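Local structure of NikO protein (Streptomyces tendae, 4FQD) at residues 190-195 with 334-339; 298-303 with 341-346; 176-181 with 185-190. The protein acts as an enolpyruvyl transferase that is essential in nikkomycin biosynthesis. The protein carries 4 engineered substitutions. All blocks are in the same frame, centred on the assembly; numbering follows the deposited sequence.

Contact 1: 190-195 with 334-339; sequences PCYSGA and AMSRGV. With SO4 (sulfate ion), chain C.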
ATOM      1  N   PRO A 190       4.136   6.849  14.006  1.00 19.42           N
ATOM      2  CA  PRO A 190       4.058   6.276  15.354  1.00 22.53           C
ATOM      3  C   PRO A 190       3.828   7.335  16.434  1.00 20.96           C
ATOM      4  O   PRO A 190       3.413   6.993  17.543  1.00 18.23           O
ATOM      5  CB  PRO A 190       5.432   5.627  15.531  1.00 24.80           C
ATOM      6  CG  PRO A 190       6.335   6.446  14.675  1.00 19.62           C
ATOM      7  CD  PRO A 190       5.514   6.851  13.483  1.00 18.91           C
ATOM      8  N   CYS A 191       4.086   8.599  16.106  1.00 14.81           N
ATOM      9  CA  CYS A 191       3.943   9.695  17.061  1.00 19.49           C
ATOM     10  C   CYS A 191       2.627  10.453  16.853  1.00 19.65           C
ATOM     11  O   CYS A 191       2.296  11.368  17.607  1.00 17.44           O
ATOM     12  CB  CYS A 191       5.134  10.655  16.944  1.00 19.55           C
ATOM     13  SG  CYS A 191       6.762   9.873  17.160  1.00 21.96           S
ATOM     14  N   TYR A 192       1.878  10.055  15.831  1.00 16.07           N
ATOM     15  CA  TYR A 192       0.664  10.763  15.439  1.00 12.21           C
ATOM     16  C   TYR A 192      -0.402  10.718  16.533  1.00 17.19           C
ATOM     17  O   TYR A 192      -0.783  11.754  17.077  1.00 12.19           O
ATOM     18  CB  TYR A 192       0.117  10.181  14.132  1.00 12.76           C
ATOM     19  CG  TYR A 192      -0.961  11.008  13.462  1.00 11.16           C
ATOM     20  CD1 TYR A 192      -1.258  12.297  13.892  1.00  9.50           C
ATOM     21  CD2 TYR A 192      -1.689  10.492  12.399  1.00 10.29           C
ATOM     22  CE1 TYR A 192      -2.248  13.045  13.280  1.00  9.54           C
ATOM     23  CE2 TYR A 192      -2.677  11.228  11.783  1.00  9.99           C
ATOM     24  CZ  TYR A 192      -2.954  12.502  12.225  1.00 15.86           C
ATOM     25  OH  TYR A 192      -3.941  13.232  11.603  1.00 12.33           O
ATOM     26  N   SER A 193      -0.872   9.518  16.855  1.00 14.60           N
ATOM     27  CA  SER A 193      -1.985   9.354  17.784  1.00 15.09           C
ATOM     28  C   SER A 193      -1.679   9.885  19.183  1.00 16.10           C
ATOM     29  O   SER A 193      -2.528  10.515  19.810  1.00 14.47           O
ATOM     30  CB  SER A 193      -2.417   7.887  17.855  1.00 17.45           C
ATOM     31  OG  SER A 193      -1.406   7.083  18.433  1.00 23.40           O
ATOM     32  N   GLY A 194      -0.466   9.634  19.663  1.00 17.31           N
ATOM     33  CA  GLY A 194      -0.066  10.071  20.989  1.00 12.68           C
ATOM     34  C   GLY A 194       0.010  11.581  21.118  1.00 13.89           C
ATOM     35  O   GLY A 194      -0.352  12.142  22.154  1.00 10.89           O
ATOM     36  N   ALA A 195       0.479  12.240  20.064  1.00 14.35           N
ATOM     37  CA  ALA A 195       0.605  13.693  20.062  1.00 13.26           C
ATOM     38  C   ALA A 195      -0.761  14.370  20.104  1.00 16.30           C
ATOM     39  O   ALA A 195      -0.928  15.409  20.741  1.00 11.51           O
ATOM     40  CB  ALA A 195       1.389  14.156  18.844  1.00 12.24           C
ATOM     41  N   ALA A 334      -1.081  -0.620   6.365  1.00 12.04           N
ATOM     42  CA  ALA A 334      -1.532  -0.280   7.707  1.00 10.40           C
ATOM     43  C   ALA A 334      -1.083   1.138   8.043  1.00 13.18           C
ATOM     44  O   ALA A 334       0.113   1.412   8.135  1.00 11.82           O
ATOM     45  CB  ALA A 334      -0.983  -1.269   8.720  1.00 10.99           C
ATOM     46  N   MET A 335      -2.046   2.036   8.219  1.00 13.10           N
ATOM     47  CA  MET A 335      -1.738   3.442   8.454  1.00 12.53           C
ATOM     48  C   MET A 335      -2.649   4.061   9.511  1.00 13.59           C
ATOM     49  O   MET A 335      -3.649   3.464   9.911  1.00 12.53           O
ATOM     50  CB  MET A 335      -1.832   4.230   7.146  1.00 11.77           C
ATOM     51  CG  MET A 335      -3.171   4.092   6.446  1.00 12.42           C
ATOM     52  SD  MET A 335      -3.218   4.906   4.841  1.00 20.42           S
ATOM     53  CE  MET A 335      -4.935   4.662   4.395  1.00 13.28           C
ATOM     54  N   SER A 336      -2.292   5.263   9.954  1.00  9.98           N
ATOM     55  CA  SER A 336      -3.016   5.950  11.017  1.00 11.64           C
ATOM     56  C   SER A 336      -4.469   6.237  10.644  1.00 12.98           C
ATOM     57  O   SER A 336      -5.377   6.042  11.452  1.00  8.70           O
ATOM     58  CB  SER A 336      -2.303   7.251  11.391  1.00 15.05           C
ATOM     59  OG  SER A 336      -0.978   6.999  11.829  1.00 13.35           O
ATOM     60  N   ARG A 337      -4.684   6.701   9.417  1.00 11.05           N
ATOM     61  CA  ARG A 337      -6.035   6.958   8.934  1.00  9.34           C
ATOM     62  C   ARG A 337      -6.522   5.822   8.043  1.00 12.86           C
ATOM     63  O   ARG A 337      -7.253   6.042   7.078  1.00 16.06           O
ATOM     64  CB  ARG A 337      -6.101   8.293   8.191  1.00 13.48           C
ATOM     65  CG  ARG A 337      -5.807   9.493   9.069  1.00  9.38           C
ATOM     66  CD  ARG A 337      -6.273  10.778   8.416  1.00 14.12           C
ATOM     67  NE  ARG A 337      -6.169  11.914   9.325  1.00 17.53           N
ATOM     68  CZ  ARG A 337      -6.716  13.102   9.097  1.00 17.05           C
ATOM     69  NH1 ARG A 337      -7.410  13.312   7.987  1.00  9.30           N
ATOM     70  NH2 ARG A 337      -6.571  14.081   9.980  1.00 14.58           N
ATOM     71  N   GLY A 338      -6.108   4.605   8.376  1.00 15.94           N
ATOM     72  CA  GLY A 338      -6.526   3.426   7.644  1.00 10.03           C
ATOM     73  C   GLY A 338      -6.564   2.201   8.536  1.00 11.50           C
ATOM     74  O   GLY A 338      -7.036   2.264   9.671  1.00 15.77           O
ATOM     75  N   VAL A 339      -6.063   1.085   8.018  1.00 11.11           N
ATOM     76  CA  VAL A 339      -6.033  -0.166   8.764  1.00 12.68           C
ATOM     77  C   VAL A 339      -5.101  -0.066   9.967  1.00 13.77           C
ATOM     78  O   VAL A 339      -3.972   0.413   9.848  1.00 12.39           O
ATOM     79  CB  VAL A 339      -5.578  -1.335   7.871  1.00 12.55           C
ATOM     80  CG1 VAL A 339      -5.556  -2.635   8.661  1.00 12.59           C
ATOM     81  CG2 VAL A 339      -6.491  -1.457   6.664  1.00 15.63           C
TER
HETATM   82  S   SO4 C 501      -0.628   5.336  21.189  1.00 44.01           S
HETATM   83  O1  SO4 C 501      -1.317   6.622  21.215  1.00 26.60           O
HETATM   84  O2  SO4 C 501      -0.722   4.707  22.504  1.00 29.46           O
HETATM   85  O3  SO4 C 501      -1.253   4.475  20.190  1.00 59.60           O
HETATM   86  O4  SO4 C 501       0.776   5.542  20.844  1.00 27.28           O
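Tyr192 and the pair Ser336-Arg337 meet where the two inverse alpha/beta barrel domains of the EPSP synthase fold probably face each other: the tyrosine sits in the first turn of helix 192-204, its partners in the middle of a type I turn, Met335 to Gly338. The tight part lies along the ring edge, where Ser336 CB comes to 3.4 Å from Tyr192 CD2. Ser336 OG lies in the ring plane at the same edge and is hydrogen-bonded to Gly189 N. Tyr192 CG is anti to the backbone N (chi1 -167°), which carries the ring away from the helix and over to the turn. The hydroxyl of this buried residue is hydrogen-bonded to His214 O. On the looser side, partly exposed Ser193 plays no part in the packing; its OG donates to O1 of a sulfate, probably from the crystallisation liquor, which Lys197 also holds. Arg337, partly exposed, forms a salt bridge through NH2 with Glu241. The Arg337 chain, extended from CG to NE, turns the guanidinium plane to 14° from that of the tyrosine ring. Two N-H groups converge on the phenol oxygen: Arg337 NH2 donates to Tyr192 OH at 3.2 Å, and Arg337 NE reaches Tyr192 OH weakly, at 3.4 Å.

Contact 2: 298-303 with 341-346; sequences APEFDL and SDSQPF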
ATOM      1  N   ALA A 298     -13.803   0.244   9.562  1.00 11.18           N
ATOM      2  CA  ALA A 298     -14.148   0.329   8.140  1.00 15.78           C
ATOM      3  C   ALA A 298     -13.011  -0.031   7.166  1.00 11.60           C
ATOM      4  O   ALA A 298     -13.258  -0.716   6.174  1.00 15.92           O
ATOM      5  CB  ALA A 298     -14.740   1.702   7.805  1.00  8.03           C
ATOM      6  N   PRO A 299     -11.772   0.436   7.430  1.00 11.55           N
ATOM      7  CA  PRO A 299     -10.683  -0.013   6.553  1.00  9.25           C
ATOM      8  C   PRO A 299     -10.474  -1.524   6.626  1.00 13.26           C
ATOM      9  O   PRO A 299     -10.243  -2.161   5.598  1.00 12.79           O
ATOM     10  CB  PRO A 299      -9.459   0.711   7.120  1.00 13.31           C
ATOM     11  CG  PRO A 299     -10.010   1.919   7.777  1.00 11.18           C
ATOM     12  CD  PRO A 299     -11.317   1.484   8.364  1.00  9.25           C
ATOM     13  N   GLU A 300     -10.558  -2.081   7.831  1.00 11.31           N
ATOM     14  CA  GLU A 300     -10.423  -3.521   8.022  1.00 10.74           C
ATOM     15  C   GLU A 300     -11.544  -4.290   7.330  1.00 14.03           C
ATOM     16  O   GLU A 300     -11.305  -5.325   6.708  1.00 14.16           O
ATOM     17  CB  GLU A 300     -10.397  -3.872   9.512  1.00  8.95           C
ATOM     18  CG  GLU A 300      -9.051  -3.673  10.191  1.00  9.57           C
ATOM     19  CD  GLU A 300      -8.782  -2.229  10.569  1.00 14.14           C
ATOM     20  OE1 GLU A 300      -9.635  -1.364  10.282  1.00 10.71           O
ATOM     21  OE2 GLU A 300      -7.714  -1.962  11.160  1.00 14.59           O
ATOM     22  N   PHE A 301     -12.768  -3.780   7.440  1.00 11.90           N
ATOM     23  CA  PHE A 301     -13.929  -4.450   6.860  1.00 13.95           C
ATOM     24  C   PHE A 301     -13.963  -4.361   5.338  1.00 12.28           C
ATOM     25  O   PHE A 301     -14.533  -5.227   4.673  1.00 10.24           O
ATOM     26  CB  PHE A 301     -15.227  -3.911   7.467  1.00  9.67           C
ATOM     27  CG  PHE A 301     -15.667  -4.648   8.697  1.00 16.01           C
ATOM     28  CD1 PHE A 301     -15.046  -4.424   9.915  1.00 10.00           C
ATOM     29  CD2 PHE A 301     -16.696  -5.574   8.635  1.00 12.89           C
ATOM     30  CE1 PHE A 301     -15.446  -5.106  11.048  1.00 11.08           C
ATOM     31  CE2 PHE A 301     -17.100  -6.258   9.765  1.00 14.73           C
ATOM     32  CZ  PHE A 301     -16.475  -6.023  10.973  1.00 17.49           C
ATOM     33  N   ASP A 302     -13.354  -3.316   4.789  1.00 14.17           N
ATOM     34  CA  ASP A 302     -13.236  -3.195   3.343  1.00 12.65           C
ATOM     35  C   ASP A 302     -12.304  -4.281   2.820  1.00 14.56           C
ATOM     36  O   ASP A 302     -12.513  -4.824   1.736  1.00 14.84           O
ATOM     37  CB  ASP A 302     -12.717  -1.812   2.951  1.00 13.65           C
ATOM     38  CG  ASP A 302     -12.471  -1.684   1.461  1.00 19.54           C
ATOM     39  OD1 ASP A 302     -13.454  -1.710   0.691  1.00 28.06           O
ATOM     40  OD2 ASP A 302     -11.296  -1.555   1.058  1.00 19.74           O
ATOM     41  N   LEU A 303     -11.278  -4.596   3.604  1.00 10.23           N
ATOM     42  CA  LEU A 303     -10.359  -5.675   3.268  1.00 13.36           C
ATOM     43  C   LEU A 303     -11.048  -7.029   3.369  1.00 13.09           C
ATOM     44  O   LEU A 303     -10.894  -7.876   2.491  1.00 11.13           O
ATOM     45  CB  LEU A 303      -9.135  -5.643   4.180  1.00  8.39           C
ATOM     46  CG  LEU A 303      -8.115  -4.539   3.904  1.00 13.86           C
ATOM     47  CD1 LEU A 303      -6.994  -4.598   4.924  1.00 11.63           C
ATOM     48  CD2 LEU A 303      -7.567  -4.665   2.493  1.00  8.80           C
ATOM     49  N   SER A 341      -2.486  -1.044  12.913  1.00 17.96           N
ATOM     50  CA  SER A 341      -1.249  -1.807  12.883  1.00 14.71           C
ATOM     51  C   SER A 341      -1.438  -3.140  13.603  1.00 18.33           C
ATOM     52  O   SER A 341      -0.803  -4.137  13.265  1.00 19.43           O
ATOM     53  CB  SER A 341      -0.123  -1.004  13.534  1.00 13.97           C
ATOM     54  OG  SER A 341       1.142  -1.558  13.220  1.00 22.41           O
ATOM     55  N   ASP A 342      -2.324  -3.145  14.593  1.00 20.21           N
ATOM     56  CA  ASP A 342      -2.600  -4.343  15.379  1.00 22.86           C
ATOM     57  C   ASP A 342      -3.492  -5.329  14.630  1.00 18.38           C
ATOM     58  O   ASP A 342      -3.564  -6.505  14.986  1.00 19.37           O
ATOM     59  CB  ASP A 342      -3.248  -3.971  16.713  1.00 22.44           C
ATOM     60  CG  ASP A 342      -2.289  -3.266  17.650  1.00 30.23           C
ATOM     61  OD1 ASP A 342      -1.091  -3.616  17.646  1.00 32.16           O
ATOM     62  OD2 ASP A 342      -2.732  -2.364  18.392  1.00 38.62           O
ATOM     63  N   SER A 343      -4.171  -4.844  13.595  1.00 15.46           N
ATOM     64  CA  SER A 343      -5.081  -5.680  12.818  1.00 14.68           C
ATOM     65  C   SER A 343      -4.329  -6.489  11.767  1.00 16.60           C
ATOM     66  O   SER A 343      -4.766  -7.567  11.364  1.00 16.83           O
ATOM     67  CB  SER A 343      -6.153  -4.818  12.146  1.00 13.27           C
ATOM     68  OG  SER A 343      -6.908  -4.100  13.107  1.00 22.76           O
ATOM     69  N   GLN A 344      -3.190  -5.959  11.337  1.00 17.31           N
ATOM     70  CA  GLN A 344      -2.382  -6.571  10.284  1.00 14.05           C
ATOM     71  C   GLN A 344      -1.949  -8.038  10.498  1.00 13.89           C
ATOM     72  O   GLN A 344      -1.999  -8.826   9.553  1.00 14.34           O
ATOM     73  CB  GLN A 344      -1.186  -5.667   9.945  1.00 13.10           C
ATOM     74  CG  GLN A 344       0.146  -6.376   9.850  1.00 21.13           C
ATOM     75  CD  GLN A 344       1.207  -5.714  10.702  1.00 32.73           C
ATOM     76  OE1 GLN A 344       1.950  -6.384  11.417  1.00 43.45           O
ATOM     77  NE2 GLN A 344       1.286  -4.390  10.629  1.00 27.58           N
ATOM     78  N   PRO A 345      -1.527  -8.415  11.722  1.00 14.09           N
ATOM     79  CA  PRO A 345      -1.127  -9.820  11.891  1.00 12.33           C
ATOM     80  C   PRO A 345      -2.263 -10.814  11.642  1.00 14.22           C
ATOM     81  O   PRO A 345      -2.022 -11.902  11.117  1.00 15.29           O
ATOM     82  CB  PRO A 345      -0.691  -9.886  13.359  1.00 11.87           C
ATOM     83  CG  PRO A 345      -0.290  -8.499  13.693  1.00 12.80           C
ATOM     84  CD  PRO A 345      -1.232  -7.621  12.930  1.00 15.62           C
ATOM     85  N   PHE A 346      -3.483 -10.442  12.013  1.00 10.12           N
ATOM     86  CA  PHE A 346      -4.632 -11.318  11.823  1.00 13.04           C
ATOM     87  C   PHE A 346      -5.040 -11.384  10.355  1.00 12.99           C
ATOM     88  O   PHE A 346      -5.559 -12.397   9.889  1.00 15.96           O
ATOM     89  CB  PHE A 346      -5.802 -10.859  12.691  1.00  9.20           C
ATOM     90  CG  PHE A 346      -5.457 -10.735  14.147  1.00 12.90           C
ATOM     91  CD1 PHE A 346      -5.419 -11.855  14.960  1.00 11.82           C
ATOM     92  CD2 PHE A 346      -5.163  -9.500  14.700  1.00 10.57           C
ATOM     93  CE1 PHE A 346      -5.098 -11.746  16.298  1.00 14.98           C
ATOM     94  CE2 PHE A 346      -4.843  -9.384  16.038  1.00 12.28           C
ATOM     95  CZ  PHE A 346      -4.809 -10.508  16.838  1.00 16.97           C
TER
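The carboxylate of Glu300 is the one flat group that touches across this contact, and Ser343 comes to it at the OE2 corner rather than squarely over a face. Ser343 OG donates to Glu300 OE2 at 3.0 Å, arriving on the anti side of that oxygen and 34° out of the carboxylate plane. The same oxygen is hydrogen-bonded to the backbone N of Phe340, just ahead of 341-346, so OE2 is gripped by two donors from one short run of chain. Val339, also in that run, packs against it with a methyl group.

The glutamate is folded rather than extended. Its chain bends at chi2 (81°), which swings the carboxylate round and leaves the CG methylene facing the serine, with Glu300 CG 3.7 Å from Ser343 CB. The hydroxyl therefore meets an oxygen and a methylene of one side chain at once. Both residues are buried, and their CA atoms, 7.5 Å apart, are the nearest pair of CA atoms between the segments. With an alanine here, the Ser343 hydroxyl and the Phe340 amide would probably lose their shared acceptor, and a gap would be likely to open beside the serine.

Glu300 lies in the first turn of helix 298-307, and 341-346 runs into helix 344-351, so the bond ties the two elements together. Both belong to the domain that carries the chain termini, in a fold whose helices pack inside the surrounding sheets. Helix 265-278 touches both segments, through Ile266 on Ser343 and Ile272 on Phe301, and Phe301 also reaches strand 311-313. Phe346 packs on helix 409-419, while Ser341 and Gln344 both hydrogen-bond to Glu362 at the end of strand 356-362.

Contact 3: 176-181 with 185-190; sequences DMLDYT and ALMSGP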
ATOM      1  N   ASP A 176      -0.311  21.980  13.942  1.00 16.90           N
ATOM      2  CA  ASP A 176      -0.665  21.056  12.877  1.00 16.12           C
ATOM      3  C   ASP A 176      -0.144  19.680  13.270  1.00 16.48           C
ATOM      4  O   ASP A 176       1.063  19.484  13.399  1.00 17.59           O
ATOM      5  CB  ASP A 176      -0.042  21.500  11.553  1.00 17.87           C
ATOM      6  CG  ASP A 176      -0.678  20.824  10.351  1.00 25.05           C
ATOM      7  OD1 ASP A 176      -1.258  19.730  10.511  1.00 21.57           O
ATOM      8  OD2 ASP A 176      -0.596  21.392   9.241  1.00 24.48           O
ATOM      9  N   MET A 177      -1.055  18.731  13.463  1.00 16.07           N
ATOM     10  CA  MET A 177      -0.684  17.399  13.943  1.00 13.92           C
ATOM     11  C   MET A 177       0.150  16.602  12.946  1.00 16.45           C
ATOM     12  O   MET A 177       0.711  15.562  13.295  1.00 18.28           O
ATOM     13  CB  MET A 177      -1.926  16.606  14.351  1.00 12.97           C
ATOM     14  CG  MET A 177      -2.599  17.155  15.589  1.00 17.17           C
ATOM     15  SD  MET A 177      -1.449  17.156  16.974  1.00 33.15           S
ATOM     16  CE  MET A 177      -1.785  18.751  17.688  1.00  8.83           C
ATOM     17  N   LEU A 178       0.237  17.087  11.713  1.00 12.18           N
ATOM     18  CA  LEU A 178       1.069  16.441  10.703  1.00 14.56           C
ATOM     19  C   LEU A 178       2.550  16.612  11.028  1.00 17.18           C
ATOM     20  O   LEU A 178       3.410  15.959  10.436  1.00 15.11           O
ATOM     21  CB  LEU A 178       0.756  16.989   9.310  1.00 12.02           C
ATOM     22  CG  LEU A 178      -0.669  16.742   8.811  1.00 16.63           C
ATOM     23  CD1 LEU A 178      -0.821  17.179   7.363  1.00 15.90           C
ATOM     24  CD2 LEU A 178      -1.048  15.280   8.979  1.00 12.22           C
ATOM     25  N   ASP A 179       2.836  17.496  11.979  1.00 15.13           N
ATOM     26  CA  ASP A 179       4.185  17.678  12.496  1.00 17.94           C
ATOM     27  C   ASP A 179       4.666  16.417  13.208  1.00 19.53           C
ATOM     28  O   ASP A 179       5.865  16.217  13.400  1.00 18.32           O
ATOM     29  CB  ASP A 179       4.219  18.858  13.468  1.00 18.06           C
ATOM     30  CG  ASP A 179       4.187  20.199  12.761  1.00 25.00           C
ATOM     31  OD1 ASP A 179       3.872  20.238  11.551  1.00 22.95           O
ATOM     32  OD2 ASP A 179       4.476  21.218  13.421  1.00 19.32           O
ATOM     33  N   TYR A 180       3.720  15.567  13.593  1.00 15.15           N
ATOM     34  CA  TYR A 180       4.037  14.356  14.336  1.00 17.31           C
ATOM     35  C   TYR A 180       3.697  13.095  13.546  1.00 13.86           C
ATOM     36  O   TYR A 180       3.355  12.064  14.123  1.00 14.76           O
ATOM     37  CB  TYR A 180       3.316  14.368  15.683  1.00 15.93           C
ATOM     38  CG  TYR A 180       3.603  15.610  16.493  1.00 17.98           C
ATOM     39  CD1 TYR A 180       4.737  15.696  17.290  1.00 17.35           C
ATOM     40  CD2 TYR A 180       2.750  16.706  16.447  1.00 15.56           C
ATOM     41  CE1 TYR A 180       5.008  16.832  18.028  1.00 18.37           C
ATOM     42  CE2 TYR A 180       3.013  17.845  17.180  1.00 19.42           C
ATOM     43  CZ  TYR A 180       4.144  17.904  17.968  1.00 17.79           C
ATOM     44  OH  TYR A 180       4.407  19.038  18.700  1.00 20.32           O
ATOM     45  N   THR A 181       3.797  13.190  12.224  1.00 12.89           N
ATOM     46  CA  THR A 181       3.601  12.040  11.349  1.00 18.64           C
ATOM     47  C   THR A 181       4.861  11.799  10.525  1.00 17.13           C
ATOM     48  O   THR A 181       5.580  12.743  10.198  1.00 22.14           O
ATOM     49  CB  THR A 181       2.413  12.251  10.390  1.00 15.40           C
ATOM     50  OG1 THR A 181       2.706  13.326   9.489  1.00 14.05           O
ATOM     51  CG2 THR A 181       1.149  12.578  11.165  1.00 12.67           C
ATOM     52  N   ALA A 185       1.686  13.230   3.564  1.00 12.08           N
ATOM     53  CA  ALA A 185       0.650  12.953   2.576  1.00 12.17           C
ATOM     54  C   ALA A 185      -0.228  11.786   3.011  1.00 13.79           C
ATOM     55  O   ALA A 185      -1.450  11.818   2.851  1.00  9.84           O
ATOM     56  CB  ALA A 185       1.270  12.673   1.216  1.00 10.29           C
ATOM     57  N   LEU A 186       0.403  10.757   3.564  1.00  9.87           N
ATOM     58  CA  LEU A 186      -0.316   9.578   4.023  1.00 13.26           C
ATOM     59  C   LEU A 186      -0.966   9.849   5.377  1.00 13.02           C
ATOM     60  O   LEU A 186      -1.892   9.144   5.783  1.00 11.99           O
ATOM     61  CB  LEU A 186       0.635   8.384   4.126  1.00 13.65           C
ATOM     62  CG  LEU A 186      -0.002   6.994   4.141  1.00 18.16           C
ATOM     63  CD1 LEU A 186      -0.609   6.674   2.783  1.00  9.10           C
ATOM     64  CD2 LEU A 186       1.014   5.935   4.542  1.00 12.16           C
ATOM     65  N   MET A 187      -0.473  10.883   6.058  1.00 14.22           N
ATOM     66  CA  MET A 187      -0.917  11.231   7.406  1.00 10.98           C
ATOM     67  C   MET A 187      -0.776  10.045   8.352  1.00 11.02           C
ATOM     68  O   MET A 187      -1.739   9.636   8.999  1.00 12.44           O
ATOM     69  CB  MET A 187      -2.361  11.740   7.403  1.00 14.13           C
ATOM     70  CG  MET A 187      -2.581  12.990   6.570  1.00 19.52           C
ATOM     71  SD  MET A 187      -4.227  13.679   6.818  1.00 27.02           S
ATOM     72  CE  MET A 187      -4.156  15.122   5.765  1.00 13.22           C
ATOM     73  N   SER A 188       0.431   9.495   8.422  1.00 14.23           N
ATOM     74  CA  SER A 188       0.681   8.311   9.237  1.00 13.72           C
ATOM     75  C   SER A 188       2.019   8.400   9.962  1.00 12.58           C
ATOM     76  O   SER A 188       2.988   8.951   9.440  1.00 12.69           O
ATOM     77  CB  SER A 188       0.631   7.049   8.373  1.00  8.90           C
ATOM     78  OG  SER A 188       0.838   5.886   9.154  1.00 14.58           O
ATOM     79  N   GLY A 189       2.063   7.852  11.171  1.00 12.71           N
ATOM     80  CA  GLY A 189       3.276   7.856  11.965  1.00 15.41           C
ATOM     81  C   GLY A 189       3.054   7.299  13.357  1.00 16.93           C
ATOM     82  O   GLY A 189       1.925   7.276  13.847  1.00 17.67           O
ATOM     83  N   PRO A 190       4.136   6.849  14.006  1.00 19.42           N
ATOM     84  CA  PRO A 190       4.058   6.276  15.354  1.00 22.53           C
ATOM     85  C   PRO A 190       3.828   7.335  16.434  1.00 20.96           C
ATOM     86  O   PRO A 190       3.413   6.993  17.543  1.00 18.23           O
ATOM     87  CB  PRO A 190       5.432   5.627  15.531  1.00 24.80           C
ATOM     88  CG  PRO A 190       6.335   6.446  14.675  1.00 19.62           C
ATOM     89  CD  PRO A 190       5.514   6.851  13.483  1.00 18.91           C
TER
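Thr181 and Gly189 bring the two backbones together, their CA atoms only 4.2 Å apart, after the chain has left a 3-10 turn at 177-179 and doubled back. Gly189 has to be small here, since a CB would run into Thr181 CA. Next to it the threonine lies against the opposing backbone, with Thr181 CB 3.5 Å from Ser188 O. Its hydroxyl turns back into its own segment: with OG1 between the backbone N and the carbonyl carbon (chi1 65°), Thr181 OG1 donates to Leu178 O at 2.9 Å, tilted 26° from the carbonyl plane. Lys184 binds that carbonyl as well. The apolar part is a single crossing of side chains, in which Leu178 CD2 touches Met187 CG at 3.7 Å and the methionine runs on, extended, past the methyl group. Arg390 of the second subunit packs on Met187 too. Leu178 is tied down at its backbone, its N donating to Asp176 OD1 at 3.3 Å from above the carboxylate plane. The loop from strand 174-176 to helix 192-204 thus combines two standard motifs: an Asx turn at Asp176, and a G1 beta bulge in which Met187, with positive phi, and Ser188 both face Asn183.

Overall arrangement
From the N terminus the chain first reaches contact 3, which closes a short loop between strand 174-176 and helix 192-204. Contact 1 opens at once, sharing Pro190, and spans 138 residues before 334-339 returns to the start of that helix. Contact 2 crosses it: 298-303 lies inside that span, whereas 341-346 follows its end. Contacts 1 and 3 lie side by side, centres 8 Å apart, and both touch the second subunit. Contact 2 joins contact 1 through Val339, which packs on helix 298-307, but stays about 8 Å from contact 3 at the nearest atoms. Loop 334-339 thus links the 176-195 region to the helices of the domain bearing the termini.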